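Long-range contacts in iron-containing superoxide dismutase B2 (Trypanosoma brucei, PDB 3ESF), which probably protects the cell by converting superoxide radicals to hydrogen peroxide and dioxygen at an iron centre: residues G35-L40 with A71-H76; E81-N86 with W183-W188; L128-T133 with D153-L158. The protein carries 1 engineered substitution. All coordinates share one frame; numbering follows the deposited sequence.

Contact 1 (G35-L40 with A71-H76). With FE (Fe (III) ion), chain E.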
ATOM      1  N   GLY A  35       9.354  13.292   3.058  1.00 19.91           N
ATOM      2  CA  GLY A  35       8.347  13.729   2.085  1.00 19.75           C
ATOM      3  C   GLY A  35       7.059  14.235   2.709  1.00 20.11           C
ATOM      4  O   GLY A  35       6.479  15.231   2.229  1.00 20.88           O
ATOM      5  N   TYR A  36       6.590  13.569   3.760  1.00 19.79           N
ATOM      6  CA  TYR A  36       5.395  14.016   4.487  1.00 19.70           C
ATOM      7  C   TYR A  36       5.610  15.379   5.135  1.00 19.54           C
ATOM      8  O   TYR A  36       4.726  16.231   5.099  1.00 18.90           O
ATOM      9  CB  TYR A  36       4.957  12.988   5.552  1.00 20.49           C
ATOM     10  CG  TYR A  36       4.585  11.615   4.999  1.00 20.42           C
ATOM     11  CD1 TYR A  36       3.540  11.472   4.083  1.00 21.24           C
ATOM     12  CD2 TYR A  36       5.269  10.462   5.407  1.00 21.38           C
ATOM     13  CE1 TYR A  36       3.194  10.213   3.556  1.00 20.56           C
ATOM     14  CE2 TYR A  36       4.923   9.191   4.894  1.00 22.37           C
ATOM     15  CZ  TYR A  36       3.876   9.086   3.968  1.00 22.58           C
ATOM     16  OH  TYR A  36       3.522   7.854   3.457  1.00 24.33           O
ATOM     17  N   VAL A  37       6.783  15.564   5.748  1.00 19.19           N
ATOM     18  CA  VAL A  37       7.169  16.843   6.371  1.00 18.32           C
ATOM     19  C   VAL A  37       7.145  17.978   5.344  1.00 18.89           C
ATOM     20  O   VAL A  37       6.598  19.071   5.596  1.00 18.04           O
ATOM     21  CB  VAL A  37       8.580  16.772   6.999  1.00 18.71           C
ATOM     22  CG1 VAL A  37       8.971  18.119   7.645  1.00 16.65           C
ATOM     23  CG2 VAL A  37       8.659  15.634   8.014  1.00 18.23           C
ATOM     24  N   THR A  38       7.757  17.703   4.196  1.00 19.00           N
ATOM     25  CA  THR A  38       7.797  18.614   3.080  1.00 20.17           C
ATOM     26  C   THR A  38       6.388  19.043   2.667  1.00 19.87           C
ATOM     27  O   THR A  38       6.119  20.227   2.555  1.00 20.03           O
ATOM     28  CB  THR A  38       8.554  17.990   1.912  1.00 20.15           C
ATOM     29  OG1 THR A  38       9.922  17.801   2.314  1.00 22.26           O
ATOM     30  CG2 THR A  38       8.478  18.887   0.677  1.00 21.61           C
ATOM     31  N   LYS A  39       5.501  18.075   2.472  1.00 20.32           N
ATOM     32  CA  LYS A  39       4.138  18.368   2.069  1.00 20.92           C
ATOM     33  C   LYS A  39       3.379  19.118   3.155  1.00 20.19           C
ATOM     34  O   LYS A  39       2.607  20.008   2.851  1.00 20.22           O
ATOM     35  CB  LYS A  39       3.397  17.087   1.687  1.00 21.56           C
ATOM     36  CG  LYS A  39       3.868  16.452   0.382  1.00 23.62           C
ATOM     37  CD  LYS A  39       2.845  15.493  -0.146  1.00 29.10           C
ATOM     38  CE  LYS A  39       3.531  14.461  -1.060  1.00 34.35           C
ATOM     39  NZ  LYS A  39       2.562  13.494  -1.700  1.00 37.43           N
ATOM     40  N   LEU A  40       3.596  18.754   4.416  1.00 20.01           N
ATOM     41  CA  LEU A  40       2.932  19.436   5.539  1.00 19.43           C
ATOM     42  C   LEU A  40       3.400  20.871   5.664  1.00 19.28           C
ATOM     43  O   LEU A  40       2.595  21.762   5.917  1.00 18.95           O
ATOM     44  CB  LEU A  40       3.085  18.669   6.869  1.00 19.14           C
ATOM     45  CG  LEU A  40       2.326  19.218   8.105  1.00 20.30           C
ATOM     46  CD1 LEU A  40       0.833  19.273   7.876  1.00 19.64           C
ATOM     47  CD2 LEU A  40       2.607  18.426   9.363  1.00 18.39           C
ATOM     48  N   ALA A  71      -0.285  12.254  10.664  1.00 19.15           N
ATOM     49  CA  ALA A  71      -0.369  10.869  11.130  1.00 19.21           C
ATOM     50  C   ALA A  71       0.833  10.036  10.697  1.00 19.45           C
ATOM     51  O   ALA A  71       1.426   9.332  11.512  1.00 20.05           O
ATOM     52  CB  ALA A  71      -1.678  10.224  10.651  1.00 18.69           C
ATOM     53  N   GLN A  72       1.177  10.101   9.413  1.00 19.63           N
ATOM     54  CA  GLN A  72       2.368   9.412   8.912  1.00 19.55           C
ATOM     55  C   GLN A  72       3.660   9.911   9.538  1.00 19.37           C
ATOM     56  O   GLN A  72       4.572   9.127   9.754  1.00 19.81           O
ATOM     57  CB  GLN A  72       2.465   9.498   7.396  1.00 19.57           C
ATOM     58  CG  GLN A  72       1.420   8.664   6.675  1.00 19.93           C
ATOM     59  CD  GLN A  72       1.648   7.181   6.814  1.00 19.65           C
ATOM     60  OE1 GLN A  72       1.180   6.562   7.758  1.00 22.55           O
ATOM     61  NE2 GLN A  72       2.368   6.598   5.861  1.00 20.39           N
ATOM     62  N   ILE A  73       3.749  11.213   9.813  1.00 18.99           N
ATOM     63  CA  ILE A  73       4.901  11.746  10.531  1.00 18.74           C
ATOM     64  C   ILE A  73       5.076  11.106  11.929  1.00 19.15           C
ATOM     65  O   ILE A  73       6.162  10.643  12.288  1.00 18.33           O
ATOM     66  CB  ILE A  73       4.877  13.307  10.575  1.00 18.00           C
ATOM     67  CG1 ILE A  73       5.058  13.858   9.140  1.00 16.33           C
ATOM     68  CG2 ILE A  73       5.973  13.872  11.533  1.00 18.70           C
ATOM     69  CD1 ILE A  73       4.591  15.292   8.962  1.00 16.16           C
ATOM     70  N   PHE A  74       4.010  11.106  12.707  1.00 18.87           N
ATOM     71  CA  PHE A  74       4.040  10.504  14.039  1.00 19.46           C
ATOM     72  C   PHE A  74       4.294   8.992  13.963  1.00 19.09           C
ATOM     73  O   PHE A  74       5.110   8.473  14.728  1.00 19.47           O
ATOM     74  CB  PHE A  74       2.736  10.818  14.758  1.00 19.44           C
ATOM     75  CG  PHE A  74       2.575  10.120  16.040  1.00 19.65           C
ATOM     76  CD1 PHE A  74       2.791  10.804  17.242  1.00 20.41           C
ATOM     77  CD2 PHE A  74       2.224   8.771  16.078  1.00 21.46           C
ATOM     78  CE1 PHE A  74       2.646  10.147  18.467  1.00 23.48           C
ATOM     79  CE2 PHE A  74       2.099   8.105  17.300  1.00 22.20           C
ATOM     80  CZ  PHE A  74       2.291   8.792  18.495  1.00 21.33           C
ATOM     81  N   ASN A  75       3.615   8.303  13.033  1.00 19.19           N
ATOM     82  CA  ASN A  75       3.737   6.848  12.886  1.00 19.06           C
ATOM     83  C   ASN A  75       5.181   6.455  12.578  1.00 19.08           C
ATOM     84  O   ASN A  75       5.675   5.506  13.135  1.00 19.18           O
ATOM     85  CB  ASN A  75       2.812   6.294  11.787  1.00 18.74           C
ATOM     86  CG  ASN A  75       1.343   6.356  12.157  1.00 19.65           C
ATOM     87  OD1 ASN A  75       0.967   6.594  13.314  1.00 20.54           O
ATOM     88  ND2 ASN A  75       0.500   6.140  11.179  1.00 18.80           N
ATOM     89  N   HIS A  76       5.833   7.173  11.662  1.00 19.12           N
ATOM     90  CA  HIS A  76       7.229   6.888  11.310  1.00 19.23           C
ATOM     91  C   HIS A  76       8.198   7.202  12.422  1.00 19.22           C
ATOM     92  O   HIS A  76       9.160   6.481  12.627  1.00 19.36           O
ATOM     93  CB  HIS A  76       7.627   7.641  10.041  1.00 18.87           C
ATOM     94  CG  HIS A  76       7.053   7.038   8.804  1.00 19.16           C
ATOM     95  ND1 HIS A  76       5.754   7.266   8.402  1.00 17.78           N
ATOM     96  CD2 HIS A  76       7.570   6.140   7.937  1.00 19.12           C
ATOM     97  CE1 HIS A  76       5.507   6.550   7.322  1.00 20.69           C
ATOM     98  NE2 HIS A  76       6.583   5.839   7.034  1.00 18.73           N
TER
HETATM   99 FE    FE E 198       6.664   4.047   5.836  1.00 21.69          FE
HETATM  100  O   HOH W   1       4.526   4.038   5.869  1.00 20.31           O
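Tyr36 and Gln72 carry this contact between helix 22-45 and helix 64-81. The Gln72 side chain lies against the phenol of Tyr36. Its CB sits over one face of the ring, 3.5 Å from the centroid, in a CH-pi contact. Its chain then bends at chi2 (-70°), and this brings the amide round to the hydroxyl. There Gln72 NE2 donates to Tyr36 OH over 2.9 Å. The bond is nearly straight (168°) and Tyr36 OH lies in the plane of the amide, while the amide and ring planes stand 80° apart. The same NE2 also gives a weak hydrogen bond to the water on the iron.

His76 follows one helical turn after Gln72. Its NE2 binds the iron at 2.2 Å. Its CE1 lies 3.6 Å from Tyr36 CE2, with the two rings oblique to each other. Its ND1 donates to the backbone Gln72 O over 2.6 Å, and the acceptor lies in the ring plane. Together with the iron bond it fixes the rotation of the imidazole, and it would probably make NE2 a stronger donor to the metal. Gln72 O also takes the helical bond from His76 N, and the two donors reach it from opposite faces.

Away from the metal the packing is apolar. Ile73 CG1 meets Tyr36 CB at 3.7 Å and also approaches Val37 CG2. Ile73 CD1 touches Leu40 CD2 at 3.7 Å.

In the next shell, Trp125 NE1 bonds weakly to Gln72 OE1, and Phe121 of the second subunit packs on Tyr36 and Gln72. His28, Asp161 and His165 complete the metal site. Segments 35-40 and 71-76 run roughly antiparallel, with their axes 9.4 Å apart at closest approach. This is the alpha-hairpin of iron/manganese superoxide dismutases, with a tyrosine and a glutamine lining the second shell of the iron.

Contact 2 (E81-N86 with W183-W188)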
ATOM      1  N   GLU A  81      11.731   4.571  16.567  1.00 19.61           N
ATOM      2  CA  GLU A  81      11.947   4.350  17.995  1.00 19.72           C
ATOM      3  C   GLU A  81      11.594   2.935  18.472  1.00 19.46           C
ATOM      4  O   GLU A  81      12.127   2.464  19.474  1.00 19.20           O
ATOM      5  CB  GLU A  81      11.201   5.398  18.828  1.00 19.81           C
ATOM      6  CG  GLU A  81      11.842   6.791  18.775  1.00 23.69           C
ATOM      7  CD  GLU A  81      13.248   6.837  19.380  1.00 28.57           C
ATOM      8  OE1 GLU A  81      13.707   5.827  19.959  1.00 29.77           O
ATOM      9  OE2 GLU A  81      13.903   7.908  19.291  1.00 32.37           O
ATOM     10  N   SER A  82      10.715   2.263  17.727  1.00 19.01           N
ATOM     11  CA  SER A  82      10.283   0.886  18.005  1.00 19.21           C
ATOM     12  C   SER A  82      11.333  -0.158  17.595  1.00 19.49           C
ATOM     13  O   SER A  82      11.132  -1.374  17.787  1.00 19.69           O
ATOM     14  CB  SER A  82       8.951   0.593  17.289  1.00 18.66           C
ATOM     15  OG  SER A  82       7.885   1.388  17.814  1.00 16.41           O
ATOM     16  N   MET A  83      12.453   0.323  17.047  1.00 19.18           N
ATOM     17  CA  MET A  83      13.552  -0.541  16.606  1.00 19.35           C
ATOM     18  C   MET A  83      14.880  -0.048  17.139  1.00 19.44           C
ATOM     19  O   MET A  83      15.029   1.144  17.463  1.00 19.84           O
ATOM     20  CB  MET A  83      13.575  -0.640  15.079  1.00 19.41           C
ATOM     21  CG  MET A  83      12.223  -1.042  14.457  1.00 19.57           C
ATOM     22  SD  MET A  83      12.353  -1.274  12.680  1.00 19.92           S
ATOM     23  CE  MET A  83      12.799   0.397  12.107  1.00 18.96           C
ATOM     24  N   SER A  84      15.839  -0.970  17.264  1.00 19.08           N
ATOM     25  CA  SER A  84      17.156  -0.652  17.793  1.00 18.98           C
ATOM     26  C   SER A  84      18.172  -1.672  17.304  1.00 18.79           C
ATOM     27  O   SER A  84      17.826  -2.844  17.099  1.00 18.80           O
ATOM     28  CB  SER A  84      17.118  -0.621  19.325  1.00 18.93           C
ATOM     29  OG  SER A  84      18.417  -0.620  19.867  1.00 19.77           O
ATOM     30  N   PRO A  85      19.431  -1.239  17.105  1.00 19.04           N
ATOM     31  CA  PRO A  85      20.471  -2.224  16.792  1.00 19.23           C
ATOM     32  C   PRO A  85      20.700  -3.193  17.961  1.00 19.40           C
ATOM     33  O   PRO A  85      21.257  -4.281  17.760  1.00 19.62           O
ATOM     34  CB  PRO A  85      21.713  -1.368  16.524  1.00 18.61           C
ATOM     35  CG  PRO A  85      21.430  -0.047  17.178  1.00 19.53           C
ATOM     36  CD  PRO A  85      19.952   0.140  17.138  1.00 18.70           C
ATOM     37  N   ASN A  86      20.257  -2.798  19.156  1.00 19.22           N
ATOM     38  CA  ASN A  86      20.332  -3.642  20.332  1.00 20.08           C
ATOM     39  C   ASN A  86      18.985  -4.215  20.791  1.00 20.14           C
ATOM     40  O   ASN A  86      18.826  -4.635  21.950  1.00 21.26           O
ATOM     41  CB  ASN A  86      21.056  -2.884  21.434  1.00 19.72           C
ATOM     42  CG  ASN A  86      22.505  -2.556  21.040  1.00 20.31           C
ATOM     43  OD1 ASN A  86      23.349  -3.445  20.969  1.00 22.40           O
ATOM     44  ND2 ASN A  86      22.772  -1.300  20.741  1.00 19.89           N
ATOM     45  N   TRP A 183      11.217  -8.606  14.618  1.00 19.64           N
ATOM     46  CA  TRP A 183      11.427  -9.277  15.924  1.00 19.49           C
ATOM     47  C   TRP A 183      12.877  -9.298  16.410  1.00 19.63           C
ATOM     48  O   TRP A 183      13.144  -9.434  17.619  1.00 19.81           O
ATOM     49  CB  TRP A 183      10.876 -10.687  15.864  1.00 19.05           C
ATOM     50  CG  TRP A 183       9.384 -10.739  15.790  1.00 18.46           C
ATOM     51  CD1 TRP A 183       8.638 -11.346  14.827  1.00 17.68           C
ATOM     52  CD2 TRP A 183       8.458 -10.173  16.726  1.00 18.56           C
ATOM     53  NE1 TRP A 183       7.298 -11.192  15.096  1.00 17.45           N
ATOM     54  CE2 TRP A 183       7.157 -10.469  16.254  1.00 18.75           C
ATOM     55  CE3 TRP A 183       8.603  -9.440  17.921  1.00 19.26           C
ATOM     56  CZ2 TRP A 183       5.990 -10.073  16.941  1.00 17.82           C
ATOM     57  CZ3 TRP A 183       7.445  -9.031  18.601  1.00 20.93           C
ATOM     58  CH2 TRP A 183       6.147  -9.355  18.098  1.00 18.44           C
ATOM     59  N   ASN A 184      13.819  -9.155  15.478  1.00 19.52           N
ATOM     60  CA  ASN A 184      15.242  -9.080  15.857  1.00 19.64           C
ATOM     61  C   ASN A 184      15.700  -7.675  16.216  1.00 19.15           C
ATOM     62  O   ASN A 184      16.789  -7.510  16.731  1.00 19.27           O
ATOM     63  CB  ASN A 184      16.144  -9.662  14.753  1.00 19.74           C
ATOM     64  CG  ASN A 184      16.037 -11.178  14.642  1.00 21.82           C
ATOM     65  OD1 ASN A 184      15.916 -11.895  15.657  1.00 24.50           O
ATOM     66  ND2 ASN A 184      16.101 -11.681  13.412  1.00 21.95           N
ATOM     67  N   VAL A 185      14.882  -6.663  15.920  1.00 18.70           N
ATOM     68  CA  VAL A 185      15.261  -5.254  16.185  1.00 18.69           C
ATOM     69  C   VAL A 185      14.282  -4.566  17.140  1.00 18.95           C
ATOM     70  O   VAL A 185      14.527  -3.447  17.586  1.00 18.47           O
ATOM     71  CB  VAL A 185      15.425  -4.398  14.879  1.00 17.99           C
ATOM     72  CG1 VAL A 185      16.586  -4.938  14.027  1.00 17.47           C
ATOM     73  CG2 VAL A 185      14.102  -4.328  14.059  1.00 18.03           C
ATOM     74  N   VAL A 186      13.179  -5.240  17.461  1.00 19.11           N
ATOM     75  CA  VAL A 186      12.159  -4.641  18.330  1.00 19.12           C
ATOM     76  C   VAL A 186      12.804  -4.051  19.616  1.00 19.07           C
ATOM     77  O   VAL A 186      13.568  -4.721  20.318  1.00 18.40           O
ATOM     78  CB  VAL A 186      10.979  -5.621  18.639  1.00 19.58           C
ATOM     79  CG1 VAL A 186      11.470  -6.877  19.381  1.00 17.84           C
ATOM     80  CG2 VAL A 186       9.869  -4.917  19.420  1.00 19.16           C
ATOM     81  N   ASN A 187      12.493  -2.786  19.881  1.00 19.24           N
ATOM     82  CA  ASN A 187      13.105  -2.021  20.967  1.00 18.93           C
ATOM     83  C   ASN A 187      12.233  -2.047  22.231  1.00 19.19           C
ATOM     84  O   ASN A 187      11.301  -1.245  22.358  1.00 18.59           O
ATOM     85  CB  ASN A 187      13.365  -0.578  20.485  1.00 18.23           C
ATOM     86  CG  ASN A 187      14.158   0.253  21.474  1.00 17.55           C
ATOM     87  OD1 ASN A 187      14.574  -0.235  22.502  1.00 16.78           O
ATOM     88  ND2 ASN A 187      14.367   1.522  21.157  1.00 18.29           N
ATOM     89  N   TRP A 188      12.557  -2.964  23.154  1.00 19.35           N
ATOM     90  CA  TRP A 188      11.826  -3.113  24.421  1.00 19.64           C
ATOM     91  C   TRP A 188      12.078  -1.975  25.427  1.00 20.38           C
ATOM     92  O   TRP A 188      11.250  -1.742  26.320  1.00 20.20           O
ATOM     93  CB  TRP A 188      12.086  -4.489  25.067  1.00 19.41           C
ATOM     94  CG  TRP A 188      11.682  -5.638  24.183  1.00 18.48           C
ATOM     95  CD1 TRP A 188      12.502  -6.584  23.651  1.00 19.51           C
ATOM     96  CD2 TRP A 188      10.360  -5.937  23.689  1.00 18.98           C
ATOM     97  NE1 TRP A 188      11.775  -7.459  22.873  1.00 18.31           N
ATOM     98  CE2 TRP A 188      10.459  -7.089  22.893  1.00 18.93           C
ATOM     99  CE3 TRP A 188       9.104  -5.342  23.849  1.00 19.16           C
ATOM    100  CZ2 TRP A 188       9.348  -7.661  22.256  1.00 20.44           C
ATOM    101  CZ3 TRP A 188       7.996  -5.925  23.230  1.00 19.13           C
ATOM    102  CH2 TRP A 188       8.129  -7.057  22.438  1.00 19.32           C
TER
HETATM  103  O   HOH W   2      15.280   3.475  18.964  1.00 17.87           O
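Ser82 and Ser84 bond to Asn187 and Val185 in a single backbone bridge, Met83 with Val186, between the loop after helix 64-81 and the turn from helix 175-185 into helix 188-196. Two backbone bonds make the bridge. Asn187 N donates to Ser82 O over 2.9 Å, approaching from above the carbonyl plane. Ser84 N donates to Val185 O over 2.8 Å, in the carbonyl plane but with a bent N-H...O angle of 138°. Met83 CA adds a CA-H...O contact to the same Val185 O.

The bridge ties the end of the alpha-hairpin domain to the C-terminal domain of the iron/manganese superoxide dismutase fold.

Asn187 works in two directions. Its CG stands opposite the backbone N across CA-CB (chi1 -173°), which carries the amide to the backbone of Glu81. Its ND2 donates to Glu81 O over 3.0 Å, tilted from the amide plane. Its OD1 caps the start of helix 188-196 through weak bonds to the N atoms of Asp189 and His190. The CB of Ser84 packs against Asn187 CG at 3.8 Å. Ser84 OG accepts from Asn86 N in an ST turn.

A water lies between Glu81 OE1, Met83 O and, weakly, Asn187 ND2. Trp10 NE1 also donates to Met83 O. Met83 and Val185 also lie side by side, pointing the same way, with Met83 SD 3.8 Å from Val185 CG2.

Contact 3 (L128-T133 with D153-L158)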
ATOM      1  N   LEU A 128       1.323  -2.557  18.981  1.00 19.01           N
ATOM      2  CA  LEU A 128       0.984  -2.932  20.339  1.00 18.50           C
ATOM      3  C   LEU A 128       0.489  -1.626  20.972  1.00 18.10           C
ATOM      4  O   LEU A 128       1.160  -0.605  20.868  1.00 17.88           O
ATOM      5  CB  LEU A 128       2.220  -3.513  21.075  1.00 18.06           C
ATOM      6  CG  LEU A 128       2.114  -3.881  22.574  1.00 18.46           C
ATOM      7  CD1 LEU A 128       0.955  -4.846  22.861  1.00 19.56           C
ATOM      8  CD2 LEU A 128       3.428  -4.489  23.070  1.00 19.27           C
ATOM      9  N   VAL A 129      -0.699  -1.655  21.577  1.00 18.06           N
ATOM     10  CA  VAL A 129      -1.243  -0.498  22.277  1.00 17.78           C
ATOM     11  C   VAL A 129      -1.747  -0.900  23.647  1.00 18.17           C
ATOM     12  O   VAL A 129      -2.014  -2.076  23.913  1.00 17.65           O
ATOM     13  CB  VAL A 129      -2.422   0.239  21.503  1.00 17.43           C
ATOM     14  CG1 VAL A 129      -2.014   0.684  20.112  1.00 16.66           C
ATOM     15  CG2 VAL A 129      -3.706  -0.616  21.497  1.00 17.26           C
ATOM     16  N   GLN A 130      -1.870   0.087  24.525  1.00 18.73           N
ATOM     17  CA  GLN A 130      -2.510  -0.129  25.810  1.00 18.95           C
ATOM     18  C   GLN A 130      -3.817   0.648  25.849  1.00 19.32           C
ATOM     19  O   GLN A 130      -3.859   1.831  25.497  1.00 18.67           O
ATOM     20  CB  GLN A 130      -1.599   0.327  26.943  1.00 18.69           C
ATOM     21  CG  GLN A 130      -2.160  -0.024  28.350  1.00 18.65           C
ATOM     22  CD  GLN A 130      -1.360   0.589  29.477  1.00 20.19           C
ATOM     23  OE1 GLN A 130      -0.678   1.598  29.290  1.00 22.27           O
ATOM     24  NE2 GLN A 130      -1.454  -0.005  30.662  1.00 17.21           N
ATOM     25  N   ASP A 131      -4.882  -0.031  26.265  1.00 19.75           N
ATOM     26  CA  ASP A 131      -6.100   0.633  26.730  1.00 20.69           C
ATOM     27  C   ASP A 131      -5.856   1.358  28.089  1.00 20.55           C
ATOM     28  O   ASP A 131      -5.562   0.739  29.115  1.00 20.72           O
ATOM     29  CB  ASP A 131      -7.238  -0.394  26.861  1.00 21.52           C
ATOM     30  CG  ASP A 131      -8.585   0.255  27.154  1.00 23.53           C
ATOM     31  OD1 ASP A 131      -8.677   1.059  28.099  1.00 24.57           O
ATOM     32  OD2 ASP A 131      -9.561  -0.042  26.439  1.00 25.96           O
ATOM     33  N   THR A 132      -5.979   2.676  28.091  1.00 20.68           N
ATOM     34  CA  THR A 132      -5.623   3.474  29.244  1.00 20.92           C
ATOM     35  C   THR A 132      -6.688   3.436  30.361  1.00 21.17           C
ATOM     36  O   THR A 132      -6.421   3.850  31.476  1.00 21.06           O
ATOM     37  CB  THR A 132      -5.233   4.931  28.837  1.00 21.38           C
ATOM     38  OG1 THR A 132      -6.372   5.636  28.338  1.00 20.61           O
ATOM     39  CG2 THR A 132      -4.166   4.895  27.747  1.00 21.83           C
ATOM     40  N   THR A 133      -7.875   2.910  30.047  1.00 21.58           N
ATOM     41  CA  THR A 133      -8.945   2.717  31.034  1.00 22.56           C
ATOM     42  C   THR A 133      -8.791   1.363  31.748  1.00 22.47           C
ATOM     43  O   THR A 133      -8.688   1.313  32.976  1.00 22.56           O
ATOM     44  CB  THR A 133     -10.350   2.819  30.374  1.00 22.57           C
ATOM     45  OG1 THR A 133     -10.420   4.007  29.576  1.00 24.88           O
ATOM     46  CG2 THR A 133     -11.457   2.858  31.427  1.00 23.76           C
ATOM     47  N   ASP A 153      -8.713   6.190  24.083  1.00 24.35           N
ATOM     48  CA  ASP A 153      -8.183   5.460  25.223  1.00 23.96           C
ATOM     49  C   ASP A 153      -7.053   4.529  24.835  1.00 22.85           C
ATOM     50  O   ASP A 153      -6.790   3.558  25.552  1.00 22.24           O
ATOM     51  CB  ASP A 153      -9.310   4.627  25.842  1.00 24.37           C
ATOM     52  CG  ASP A 153     -10.187   3.954  24.779  1.00 28.27           C
ATOM     53  OD1 ASP A 153      -9.933   4.173  23.552  1.00 28.21           O
ATOM     54  OD2 ASP A 153     -11.142   3.224  25.171  1.00 32.19           O
ATOM     55  N   LEU A 154      -6.416   4.799  23.694  1.00 21.91           N
ATOM     56  CA  LEU A 154      -5.303   3.983  23.202  1.00 21.94           C
ATOM     57  C   LEU A 154      -3.965   4.709  23.244  1.00 21.98           C
ATOM     58  O   LEU A 154      -3.817   5.823  22.728  1.00 22.53           O
ATOM     59  CB  LEU A 154      -5.551   3.458  21.779  1.00 22.00           C
ATOM     60  CG  LEU A 154      -6.751   2.552  21.483  1.00 21.79           C
ATOM     61  CD1 LEU A 154      -6.581   1.895  20.116  1.00 21.79           C
ATOM     62  CD2 LEU A 154      -6.983   1.479  22.570  1.00 22.90           C
ATOM     63  N   LYS A 155      -2.992   4.054  23.870  1.00 21.25           N
ATOM     64  CA  LYS A 155      -1.643   4.576  24.024  1.00 20.50           C
ATOM     65  C   LYS A 155      -0.726   3.633  23.262  1.00 19.67           C
ATOM     66  O   LYS A 155      -0.672   2.457  23.567  1.00 19.21           O
ATOM     67  CB  LYS A 155      -1.277   4.646  25.519  1.00 20.36           C
ATOM     68  CG  LYS A 155       0.181   5.012  25.797  1.00 21.06           C
ATOM     69  CD  LYS A 155       0.424   5.251  27.304  1.00 20.95           C
ATOM     70  CE  LYS A 155       0.653   3.973  28.069  1.00 19.77           C
ATOM     71  NZ  LYS A 155       1.258   4.276  29.410  1.00 21.48           N
ATOM     72  N   PRO A 156      -0.063   4.136  22.207  1.00 19.44           N
ATOM     73  CA  PRO A 156       0.809   3.256  21.455  1.00 19.22           C
ATOM     74  C   PRO A 156       2.060   2.890  22.263  1.00 18.72           C
ATOM     75  O   PRO A 156       2.568   3.701  23.037  1.00 17.66           O
ATOM     76  CB  PRO A 156       1.153   4.076  20.205  1.00 19.31           C
ATOM     77  CG  PRO A 156       1.000   5.475  20.617  1.00 19.85           C
ATOM     78  CD  PRO A 156      -0.088   5.502  21.650  1.00 19.24           C
ATOM     79  N   ILE A 157       2.509   1.649  22.068  1.00 18.67           N
ATOM     80  CA  ILE A 157       3.658   1.084  22.770  1.00 18.42           C
ATOM     81  C   ILE A 157       4.726   0.769  21.722  1.00 18.95           C
ATOM     82  O   ILE A 157       5.876   1.150  21.865  1.00 19.15           O
ATOM     83  CB  ILE A 157       3.260  -0.213  23.560  1.00 18.08           C
ATOM     84  CG1 ILE A 157       2.172   0.061  24.625  1.00 17.62           C
ATOM     85  CG2 ILE A 157       4.498  -0.931  24.113  1.00 15.39           C
ATOM     86  CD1 ILE A 157       2.481   1.204  25.640  1.00 17.57           C
ATOM     87  N   LEU A 158       4.330   0.067  20.664  1.00 19.63           N
ATOM     88  CA  LEU A 158       5.242  -0.291  19.570  1.00 20.67           C
ATOM     89  C   LEU A 158       4.513  -0.245  18.241  1.00 20.51           C
ATOM     90  O   LEU A 158       3.307  -0.453  18.194  1.00 20.61           O
ATOM     91  CB  LEU A 158       5.794  -1.718  19.743  1.00 21.81           C
ATOM     92  CG  LEU A 158       6.886  -2.135  20.726  1.00 23.86           C
ATOM     93  CD1 LEU A 158       6.907  -3.631  20.829  1.00 23.37           C
ATOM     94  CD2 LEU A 158       8.279  -1.592  20.359  1.00 25.11           C
TER
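A classic beta bulge marks this antiparallel pairing of strand 124-131 with strand 154-161. Strand 124-131 is the central one of a three-stranded sheet, and 154-161 lies at its edge within the chain. At the bulge both Ile157 and Leu158 face Leu128. Leu128 O accepts from Ile157 N at 2.9 Å and from Leu158 N at 3.2 Å, both from the same face of its carbonyl plane. Leu128 N in turn donates to Leu158 O. Beyond the bulge the pairing is regular. Gln130 and Lys155 form a hydrogen-bonded pair, and Val129 with Pro156 and Asp131 with Leu154 form non-hydrogen-bonded pairs. Thr132 N extends the bonding to Asp153 O at 2.8 Å.

Val129 and Leu154 share one side of the sheet, with Val129 CG2 4.0 Å from Leu154 CD2. Near the bulge Leu128 CD2 meets Ile157 CG2 at 3.9 Å, the two side chains crossing at a slant. Gln130 and Lys155 run side by side on the other side of the sheet. The Lys155 chain bends at chi3 (83°), which places CE 3.0 Å from Gln130 OE1. Its NZ is held by the backbone O atoms of Gln194 and Phe195. Gln130 NE2 bonds to Lys135 O.

Next to the Thr132 end of the pairing, Asp131 OD2 and Asp153 OD2 stand 3.8 Å apart, with their carboxylates turned 63° from each other. Asp131 OD1 accepts from Thr133 N in an Asx turn and also from Thr134 N. These two bonds would partly offset the likely repulsion between the carboxylates.

The contacts follow the chain from the alpha-hairpin into the C-terminal domain. Contact 1 closes before the other two open, and contact 3 is nested inside the loop closed by contact 2. Contacts 1 and 2 lie on opposite sides of the chain's centre, with their centres about 21 Å apart. Helix 64-81 relates all three: it carries 71-76, leads into 81-86, and packs Phe74 on Pro156 of contact 3. Contacts 2 and 3 also touch, as Leu158 meets Ser82, Val186 and Trp188. Strand 154-161 runs on from contact 3 to Asp161, which shares the iron with His76 of contact 1. The metal site thus draws on both domains.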